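Local coordinates for insecticidal crystal protein Cry7Cal (Bacillus thuringiensis, PDB 5ZI1) that is the toxin core of an insecticidal crystal protein active against locusts, probably acting through receptor binding like other delta endotoxins, at residues A[300-305]-A[339-344]; A[312-317]-A[370-375]; A[240-245]-A[466-471]. All coordinates share one frame; numbering follows the deposited sequence.

Contact 1 (A[300-305]-A[339-344])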
loop_
_atom_site.group_PDB
_atom_site.type_symbol
_atom_site.label_atom_id
_atom_site.label_comp_id
_atom_site.label_asym_id
_atom_site.label_seq_id
_atom_site.Cartn_x
_atom_site.Cartn_y
_atom_site.Cartn_z
ATOM N N ASN A 300 20.483 13.767 -6.511
ATOM C CA ASN A 300 21.387 14.898 -6.564
ATOM C C ASN A 300 20.647 16.167 -6.154
ATOM O O ASN A 300 19.499 16.382 -6.555
ATOM C CB ASN A 300 21.994 15.074 -7.953
ATOM C CG ASN A 300 22.905 16.319 -8.025
ATOM O OD1 ASN A 300 22.614 17.292 -8.735
ATOM N ND2 ASN A 300 23.986 16.300 -7.246
ATOM N N VAL A 301 21.299 17.010 -5.360
ATOM C CA VAL A 301 20.759 18.313 -4.999
ATOM C C VAL A 301 21.742 19.385 -5.448
ATOM O O VAL A 301 22.955 19.236 -5.273
ATOM C CB VAL A 301 20.478 18.411 -3.486
ATOM C CG1 VAL A 301 20.222 19.860 -3.061
ATOM C CG2 VAL A 301 19.308 17.543 -3.118
ATOM N N ARG A 302 21.219 20.445 -6.061
ATOM C CA ARG A 302 21.977 21.652 -6.363
ATOM C C ARG A 302 21.396 22.804 -5.564
ATOM O O ARG A 302 20.168 22.982 -5.524
ATOM C CB ARG A 302 21.943 22.012 -7.846
ATOM C CG ARG A 302 22.555 20.991 -8.749
ATOM C CD ARG A 302 23.964 20.672 -8.371
ATOM N NE ARG A 302 24.774 20.532 -9.575
ATOM C CZ ARG A 302 25.258 19.379 -10.027
ATOM N NH1 ARG A 302 25.039 18.250 -9.359
ATOM N NH2 ARG A 302 25.974 19.357 -11.147
ATOM N N ALA A 303 22.276 23.607 -4.959
ATOM C CA ALA A 303 21.824 24.663 -4.076
ATOM C C ALA A 303 22.738 25.872 -4.215
ATOM O O ALA A 303 23.880 25.771 -4.678
ATOM C CB ALA A 303 21.768 24.181 -2.627
ATOM N N ARG A 304 22.209 27.030 -3.820
ATOM C CA ARG A 304 22.969 28.268 -3.842
ATOM C C ARG A 304 22.652 29.032 -2.572
ATOM O O ARG A 304 21.648 28.771 -1.908
ATOM C CB ARG A 304 22.662 29.121 -5.080
ATOM C CG ARG A 304 21.304 29.794 -5.048
ATOM C CD ARG A 304 21.051 30.553 -6.338
ATOM N NE ARG A 304 19.658 30.969 -6.433
ATOM C CZ ARG A 304 19.215 32.199 -6.204
ATOM N NH1 ARG A 304 17.918 32.459 -6.302
ATOM N NH2 ARG A 304 20.062 33.166 -5.880
ATOM N N VAL A 305 23.537 29.971 -2.239
ATOM C CA VAL A 305 23.474 30.775 -1.022
ATOM C C VAL A 305 22.876 32.128 -1.357
ATOM O O VAL A 305 23.246 32.756 -2.355
ATOM C CB VAL A 305 24.880 30.941 -0.405
ATOM C CG1 VAL A 305 24.812 31.725 0.892
ATOM C CG2 VAL A 305 25.533 29.584 -0.181
ATOM N N SER A 339 21.809 25.960 -12.972
ATOM C CA SER A 339 22.345 27.288 -13.215
ATOM C C SER A 339 22.326 28.117 -11.938
ATOM O O SER A 339 21.312 28.174 -11.238
ATOM C CB SER A 339 21.531 27.986 -14.302
ATOM O OG SER A 339 21.934 29.341 -14.415
ATOM N N GLY A 340 23.455 28.766 -11.641
ATOM C CA GLY A 340 23.584 29.589 -10.457
ATOM C C GLY A 340 23.862 28.826 -9.183
ATOM O O GLY A 340 24.045 29.451 -8.125
ATOM N N SER A 341 23.896 27.499 -9.236
ATOM C CA SER A 341 24.203 26.716 -8.054
ATOM C C SER A 341 25.705 26.714 -7.814
ATOM O O SER A 341 26.499 26.658 -8.754
ATOM C CB SER A 341 23.712 25.283 -8.217
ATOM O OG SER A 341 24.447 24.642 -9.244
ATOM N N THR A 342 26.083 26.766 -6.542
ATOM C CA THR A 342 27.473 26.672 -6.107
ATOM C C THR A 342 27.686 25.476 -5.191
ATOM O O THR A 342 28.803 25.277 -4.692
ATOM C CB THR A 342 27.901 27.956 -5.372
ATOM O OG1 THR A 342 27.036 28.165 -4.249
ATOM C CG2 THR A 342 27.806 29.166 -6.282
ATOM N N LEU A 343 26.633 24.690 -4.940
ATOM C CA LEU A 343 26.667 23.587 -3.993
ATOM C C LEU A 343 25.962 22.395 -4.614
ATOM O O LEU A 343 25.039 22.551 -5.422
ATOM C CB LEU A 343 26.003 23.943 -2.656
ATOM C CG LEU A 343 26.424 25.247 -1.970
ATOM C CD1 LEU A 343 25.372 25.702 -0.955
ATOM C CD2 LEU A 343 27.801 25.116 -1.305
ATOM N N SER A 344 26.397 21.205 -4.207
ATOM C CA SER A 344 25.964 19.967 -4.829
ATOM C C SER A 344 26.202 18.822 -3.864
ATOM O O SER A 344 27.241 18.767 -3.211
ATOM C CB SER A 344 26.716 19.715 -6.137
ATOM O OG SER A 344 26.400 18.438 -6.664
HETATM O O HOH W 1 25.877 30.419 -3.905
#
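A classic beta bulge joins A303 on strand 294-306 to T342 and L343 at the start of strand 343-348, the outermost strand on this side of an antiparallel sheet in the middle domain, the three-sheet beta-prism of three-domain Cry toxins. Both amide nitrogens of the bulge turn to one carbonyl. T342 N donates to A303 O at 3.1 Å, and L343 N reaches the same oxygen in a weak bond. One residue pair is closed from the other side, by A303 N to L343 O at 3.0 Å. R302 and S344 form the next, non-hydrogen-bonded pair, where S344 CA lies 3.1 Å from V301 O in a CA-H...O contact.

The R302 and S344 side chains share one face of the sheet. With chi1 at 174°, S344 OG points away from its own amide nitrogen and toward N300. N300 ND2 donates to this hydroxyl at 3.3 Å, with the oxygen in the amide plane; the stronger partner of N300 ND2 is T346 OG1. The bent R302 chain brings its CD to 3.7 Å from S344 CB, and R302 CB packs against S341 CB. On the other face A303 CB meets L343 CB, and L343 CD1 reaches V305 CG2 at 4.0 Å. A water links V305 N to T342 OG1 beyond the bulge.

A303 O takes two N-H groups from a strand that is only beginning to pair. The water carries the polar link one step further, where direct strand bonding has stopped. The edge strand is held by backbone bonds, with R302 and S344 on one face and A303 and L343 on the other.

Contact 2 (A[312-317]-A[370-375])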
loop_
_atom_site.group_PDB
_atom_site.type_symbol
_atom_site.label_atom_id
_atom_site.label_comp_id
_atom_site.label_asym_id
_atom_site.label_seq_id
_atom_site.Cartn_x
_atom_site.Cartn_y
_atom_site.Cartn_z
ATOM N N PHE A 312 21.720 31.780 3.931
ATOM C CA PHE A 312 21.302 30.379 3.951
ATOM C C PHE A 312 21.210 29.853 2.533
ATOM O O PHE A 312 20.903 30.601 1.601
ATOM C CB PHE A 312 19.945 30.198 4.631
ATOM C CG PHE A 312 18.884 31.066 4.053
ATOM C CD1 PHE A 312 18.139 30.644 2.952
ATOM C CD2 PHE A 312 18.642 32.328 4.595
ATOM C CE1 PHE A 312 17.171 31.456 2.402
ATOM C CE2 PHE A 312 17.657 33.144 4.057
ATOM C CZ PHE A 312 16.920 32.709 2.949
ATOM N N ALA A 313 21.448 28.554 2.388
ATOM C CA ALA A 313 21.331 27.919 1.088
ATOM C C ALA A 313 19.873 27.566 0.804
ATOM O O ALA A 313 19.072 27.370 1.723
ATOM C CB ALA A 313 22.209 26.675 1.025
ATOM N N ILE A 314 19.535 27.542 -0.493
ATOM C CA ILE A 314 18.256 27.086 -1.019
ATOM C C ILE A 314 18.563 26.205 -2.220
ATOM O O ILE A 314 19.533 26.442 -2.948
ATOM C CB ILE A 314 17.326 28.244 -1.455
ATOM C CG1 ILE A 314 17.961 29.013 -2.620
ATOM C CG2 ILE A 314 16.976 29.177 -0.289
ATOM C CD1 ILE A 314 17.060 30.065 -3.245
ATOM N N TRP A 315 17.720 25.191 -2.447
ATOM C CA TRP A 315 17.942 24.334 -3.606
ATOM C C TRP A 315 17.626 25.109 -4.870
ATOM O O TRP A 315 16.638 25.836 -4.930
ATOM C CB TRP A 315 17.066 23.072 -3.583
ATOM C CG TRP A 315 17.216 22.172 -2.409
ATOM C CD1 TRP A 315 17.833 22.456 -1.232
ATOM C CD2 TRP A 315 16.722 20.837 -2.292
ATOM N NE1 TRP A 315 17.753 21.381 -0.384
ATOM C CE2 TRP A 315 17.083 20.369 -1.017
ATOM C CE3 TRP A 315 16.022 19.987 -3.149
ATOM C CZ2 TRP A 315 16.757 19.097 -0.569
ATOM C CZ3 TRP A 315 15.703 18.720 -2.706
ATOM C CH2 TRP A 315 16.069 18.286 -1.430
ATOM N N THR A 316 18.474 24.953 -5.886
ATOM C CA THR A 316 18.133 25.444 -7.216
ATOM C C THR A 316 17.469 24.361 -8.066
ATOM O O THR A 316 16.709 24.674 -8.994
ATOM C CB THR A 316 19.394 25.941 -7.919
ATOM O OG1 THR A 316 20.264 24.829 -8.164
ATOM C CG2 THR A 316 20.151 26.963 -7.031
ATOM N N GLY A 317 17.768 23.098 -7.786
ATOM C CA GLY A 317 17.208 21.992 -8.540
ATOM C C GLY A 317 17.608 20.695 -7.876
ATOM O O GLY A 317 18.382 20.673 -6.916
ATOM N N TYR A 370 11.896 33.103 -0.017
ATOM C CA TYR A 370 12.776 31.952 -0.167
ATOM C C TYR A 370 12.255 30.764 0.629
ATOM O O TYR A 370 11.704 30.919 1.720
ATOM C CB TYR A 370 14.203 32.278 0.308
ATOM C CG TYR A 370 14.943 33.281 -0.555
ATOM C CD1 TYR A 370 15.251 32.990 -1.877
ATOM C CD2 TYR A 370 15.351 34.514 -0.038
ATOM C CE1 TYR A 370 15.927 33.893 -2.669
ATOM C CE2 TYR A 370 16.029 35.422 -0.817
ATOM C CZ TYR A 370 16.319 35.110 -2.132
ATOM O OH TYR A 370 17.000 36.009 -2.923
ATOM N N GLN A 371 12.455 29.565 0.085
ATOM C CA GLN A 371 12.195 28.330 0.814
ATOM C C GLN A 371 13.493 27.545 0.849
ATOM O O GLN A 371 14.176 27.425 -0.176
ATOM C CB GLN A 371 11.077 27.509 0.163
ATOM C CG GLN A 371 9.952 28.345 -0.366
ATOM C CD GLN A 371 8.994 28.822 0.710
ATOM O OE1 GLN A 371 8.961 28.304 1.837
ATOM N NE2 GLN A 371 8.191 29.810 0.360
ATOM N N ALA A 372 13.843 27.024 2.020
ATOM C CA ALA A 372 15.179 26.485 2.220
ATOM C C ALA A 372 15.110 25.128 2.900
ATOM O O ALA A 372 14.403 24.961 3.901
ATOM C CB ALA A 372 16.039 27.461 3.047
ATOM N N VAL A 373 15.850 24.169 2.354
ATOM C CA VAL A 373 16.151 22.914 3.035
ATOM C C VAL A 373 17.671 22.788 3.105
ATOM O O VAL A 373 18.288 22.127 2.253
ATOM C CB VAL A 373 15.511 21.715 2.316
ATOM C CG1 VAL A 373 15.856 20.434 3.053
ATOM C CG2 VAL A 373 13.970 21.911 2.202
ATOM N N PRO A 374 18.327 23.423 4.081
ATOM C CA PRO A 374 19.799 23.423 4.080
ATOM C C PRO A 374 20.403 22.121 4.564
ATOM O O PRO A 374 21.606 21.906 4.346
ATOM C CB PRO A 374 20.162 24.594 5.013
ATOM C CG PRO A 374 18.954 24.826 5.857
ATOM C CD PRO A 374 17.754 24.371 5.064
ATOM N N LEU A 375 19.607 21.235 5.168
ATOM C CA LEU A 375 20.138 19.975 5.661
ATOM C C LEU A 375 19.139 18.845 5.421
ATOM O O LEU A 375 17.939 18.996 5.690
ATOM C CB LEU A 375 20.496 20.104 7.142
ATOM C CG LEU A 375 21.054 18.853 7.823
ATOM C CD1 LEU A 375 21.960 19.287 8.974
ATOM C CD2 LEU A 375 19.978 17.909 8.362
HETATM O O HOH W 2 15.243 25.095 -0.889
#
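W315 on strand 312-324 reaches across to V373 on strand 369-382. The two strand segments run at 101° to each other. They belong to different sheets, two of those that pack together in the beta-prism of the middle domain of Cry toxins. The W315 side chain leaves the backbone with CG anti to the carbonyl carbon (chi1 -59°), and the indole swings over to the other strand. Going out from CB and CG, CD1 is the first atom to come near V373 O. NE1 follows and makes the one direct hydrogen bond between the segments, to V373 O at 2.8 Å. The acceptor lies near the ring plane, tilted 16° out of it. Past the nitrogen, CE2 lies 3.9 Å from V373 CB. Next to it, CZ2 of the benzo ring comes to V373 CG1. P448 of strand 448-454 also contacts both W315 and V373.

The backbone N of W315 is linked through a water. It donates to the water, which in turn donates to Q371 O and accepts a weak bond from V373 N.

The rest is mostly packing of apolar side chains, some of it against backbone carbonyls. I314 CG2 packs on A372 CB and lies 3.3 Å from Q371 O. I314 CD1 meets Y370 CD1 at 3.7 Å. A372 CB also sits 3.3 Å from A313 O. F312 presents its ring edge to Y370 CB, with CE1 3.7 Å away. The two aromatic rings are oblique, with centroids 5.8 Å apart.

Nearly all of these residues are buried. The indole N-H and the water supply polar partners within an otherwise apolar layer between the sheets. The indole bond helps fix where the ring lies, while the water bridges backbone groups that do not pair directly.

Contact 3 (A[240-245]-A[466-471])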
loop_
_atom_site.group_PDB
_atom_site.type_symbol
_atom_site.label_atom_id
_atom_site.label_comp_id
_atom_site.label_asym_id
_atom_site.label_seq_id
_atom_site.Cartn_x
_atom_site.Cartn_y
_atom_site.Cartn_z
ATOM N N THR A 240 -9.234 -20.480 -3.619
ATOM C CA THR A 240 -8.349 -19.865 -4.597
ATOM C C THR A 240 -6.924 -19.782 -4.068
ATOM O O THR A 240 -5.969 -19.808 -4.854
ATOM C CB THR A 240 -8.862 -18.473 -4.966
ATOM O OG1 THR A 240 -10.266 -18.532 -5.238
ATOM C CG2 THR A 240 -8.156 -17.931 -6.181
ATOM N N TYR A 241 -6.761 -19.730 -2.750
ATOM C CA TYR A 241 -5.448 -19.655 -2.110
ATOM C C TYR A 241 -5.380 -20.724 -1.026
ATOM O O TYR A 241 -5.482 -20.423 0.175
ATOM C CB TYR A 241 -5.183 -18.251 -1.565
ATOM C CG TYR A 241 -5.197 -17.189 -2.654
ATOM C CD1 TYR A 241 -6.364 -16.486 -2.960
ATOM C CD2 TYR A 241 -4.052 -16.902 -3.388
ATOM C CE1 TYR A 241 -6.379 -15.518 -3.971
ATOM C CE2 TYR A 241 -4.059 -15.939 -4.397
ATOM C CZ TYR A 241 -5.218 -15.249 -4.683
ATOM O OH TYR A 241 -5.216 -14.300 -5.693
ATOM N N PRO A 242 -5.202 -21.991 -1.418
ATOM C CA PRO A 242 -5.114 -23.080 -0.437
ATOM C C PRO A 242 -3.760 -23.218 0.235
ATOM O O PRO A 242 -3.597 -24.119 1.069
ATOM C CB PRO A 242 -5.424 -24.328 -1.283
ATOM C CG PRO A 242 -4.877 -23.992 -2.629
ATOM C CD PRO A 242 -5.126 -22.489 -2.805
ATOM N N MET A 243 -2.778 -22.378 -0.087
ATOM C CA MET A 243 -1.522 -22.409 0.651
ATOM C C MET A 243 -0.941 -21.006 0.771
ATOM O O MET A 243 -1.457 -20.035 0.203
ATOM C CB MET A 243 -0.517 -23.373 0.009
ATOM C CG MET A 243 0.009 -22.961 -1.352
ATOM S SD MET A 243 0.528 -24.417 -2.310
ATOM C CE MET A 243 0.934 -25.598 -1.017
ATOM N N GLU A 244 0.138 -20.922 1.552
ATOM C CA GLU A 244 0.792 -19.655 1.844
ATOM C C GLU A 244 1.071 -18.880 0.568
ATOM O O GLU A 244 1.522 -19.438 -0.432
ATOM C CB GLU A 244 2.080 -19.909 2.619
ATOM C CG GLU A 244 1.832 -20.703 3.889
ATOM C CD GLU A 244 3.118 -21.085 4.598
ATOM O OE1 GLU A 244 4.186 -20.583 4.182
ATOM O OE2 GLU A 244 3.058 -21.880 5.569
ATOM N N THR A 245 0.753 -17.591 0.609
ATOM C CA THR A 245 0.737 -16.717 -0.554
ATOM C C THR A 245 1.562 -15.500 -0.195
ATOM O O THR A 245 1.381 -14.937 0.886
ATOM C CB THR A 245 -0.700 -16.287 -0.908
ATOM O OG1 THR A 245 -1.535 -17.445 -1.074
ATOM C CG2 THR A 245 -0.717 -15.459 -2.182
ATOM N N ASP A 466 6.904 -24.177 -2.970
ATOM C CA ASP A 466 6.066 -24.449 -1.804
ATOM C C ASP A 466 5.145 -23.296 -1.438
ATOM O O ASP A 466 4.499 -23.345 -0.375
ATOM C CB ASP A 466 6.891 -24.817 -0.569
ATOM C CG ASP A 466 7.897 -25.903 -0.846
ATOM O OD1 ASP A 466 8.008 -26.367 -2.007
ATOM O OD2 ASP A 466 8.574 -26.312 0.120
ATOM N N LYS A 467 5.070 -22.257 -2.267
ATOM C CA LYS A 467 4.237 -21.097 -1.984
ATOM C C LYS A 467 3.643 -20.578 -3.282
ATOM O O LYS A 467 4.217 -20.749 -4.365
ATOM C CB LYS A 467 5.030 -19.965 -1.305
ATOM C CG LYS A 467 5.559 -20.311 0.075
ATOM C CD LYS A 467 6.273 -19.140 0.706
ATOM C CE LYS A 467 6.024 -19.101 2.200
ATOM N NZ LYS A 467 7.247 -19.352 3.018
ATOM N N ILE A 468 2.490 -19.932 -3.169
ATOM C CA ILE A 468 1.992 -19.144 -4.284
ATOM C C ILE A 468 2.718 -17.807 -4.254
ATOM O O ILE A 468 2.680 -17.088 -3.250
ATOM C CB ILE A 468 0.473 -18.960 -4.211
ATOM C CG1 ILE A 468 -0.240 -20.297 -4.474
ATOM C CG2 ILE A 468 0.065 -17.928 -5.218
ATOM C CD1 ILE A 468 -1.671 -20.361 -3.905
ATOM N N THR A 469 3.408 -17.486 -5.334
ATOM C CA THR A 469 4.129 -16.233 -5.429
ATOM C C THR A 469 3.275 -15.281 -6.241
ATOM O O THR A 469 2.987 -15.543 -7.415
ATOM C CB THR A 469 5.509 -16.422 -6.062
ATOM O OG1 THR A 469 6.165 -17.522 -5.422
ATOM C CG2 THR A 469 6.345 -15.162 -5.839
ATOM N N GLN A 470 2.841 -14.197 -5.613
ATOM C CA GLN A 470 1.955 -13.249 -6.271
ATOM C C GLN A 470 2.797 -12.016 -6.567
ATOM O O GLN A 470 3.224 -11.305 -5.648
ATOM C CB GLN A 470 0.726 -12.938 -5.418
ATOM C CG GLN A 470 -0.283 -12.001 -6.083
ATOM C CD GLN A 470 -1.346 -11.508 -5.112
ATOM O OE1 GLN A 470 -1.065 -10.689 -4.247
ATOM N NE2 GLN A 470 -2.571 -12.020 -5.245
ATOM N N ILE A 471 3.042 -11.785 -7.848
ATOM C CA ILE A 471 3.939 -10.752 -8.327
ATOM C C ILE A 471 3.096 -9.761 -9.117
ATOM O O ILE A 471 2.457 -10.145 -10.102
ATOM C CB ILE A 471 5.061 -11.316 -9.211
ATOM C CG1 ILE A 471 5.851 -12.395 -8.467
ATOM C CG2 ILE A 471 5.964 -10.186 -9.673
ATOM C CD1 ILE A 471 7.067 -12.910 -9.257
#
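I468 N donates to E244 O at 2.9 Å. It is the one backbone hydrogen bond between the two segments, and V246 continues the pairing with I468 and Q470. T245 pairs with I468 in a parallel bridge, and T245 CA lies 3.3 Å from I468 O in a CA-H...O contact. A salt bridge runs beside the backbone: E244 OE1 is 3.5 Å from K467 NZ, a fairly long separation. The same carboxylate oxygen comes closer still to K467 CE. The two side chains cross obliquely, and the bends at the end of K467 bring both CE and NZ to the carboxylate.

Within segment 240-245, T245 OG1 donates to M243 O in the carbonyl plane, at 2.9 Å. This bond probably steadies the chain just before the bridge. T245 and I468 point the same way and lie side by side, with CG2 to CG2 at 4.0 Å.

The I468 side chain is the hub of the packing. Its CD1 meets M243 CG at 4.0 Å, the ring of P242 at CD, and Y241 CD2 at 4.2 Å. M243 CG sits between its backbone N and carbonyl carbon (chi1 68°), which brings it against the isoleucine. Further along, Y241 OH and Q470 NE2 approach each other with ring and amide planes nearly perpendicular, and both are hydrogen-bonded to E596 OE2.

E596 belongs to strand 589-599, the antiparallel neighbour of strand 468-472, and R525 of strand 521-530 makes a cation-pi contact with Y241. T245 also has a backbone bond to A28, between helices 13-26 and 33-47. The loop after helix 232-235 is thereby built into the edge of a sheet of the C-terminal domain, a beta sandwich (jelly roll) in three-domain Cry toxins.

How the contacts relate
From the N terminus, the chain runs through the helical domain and opens contact 3 at 240-245. It then enters the middle domain. Strand 294-306 opens contact 1, and strand 312-324 opens contact 2 before segment 339-344 closes contact 1. Segment 370-375 closes contact 2 later, so these two loops cross. Both lie within the long loop that contact 3 closes at 466-471. Contacts 1 and 2 have centres about 9 Å apart and meet through neighbouring strands of one sheet. The first adds an edge strand, and the second joins that sheet to another. Contact 3 lies about 49 Å from contact 1, centre to centre, and ties the linker after the helices to the C-terminal domain.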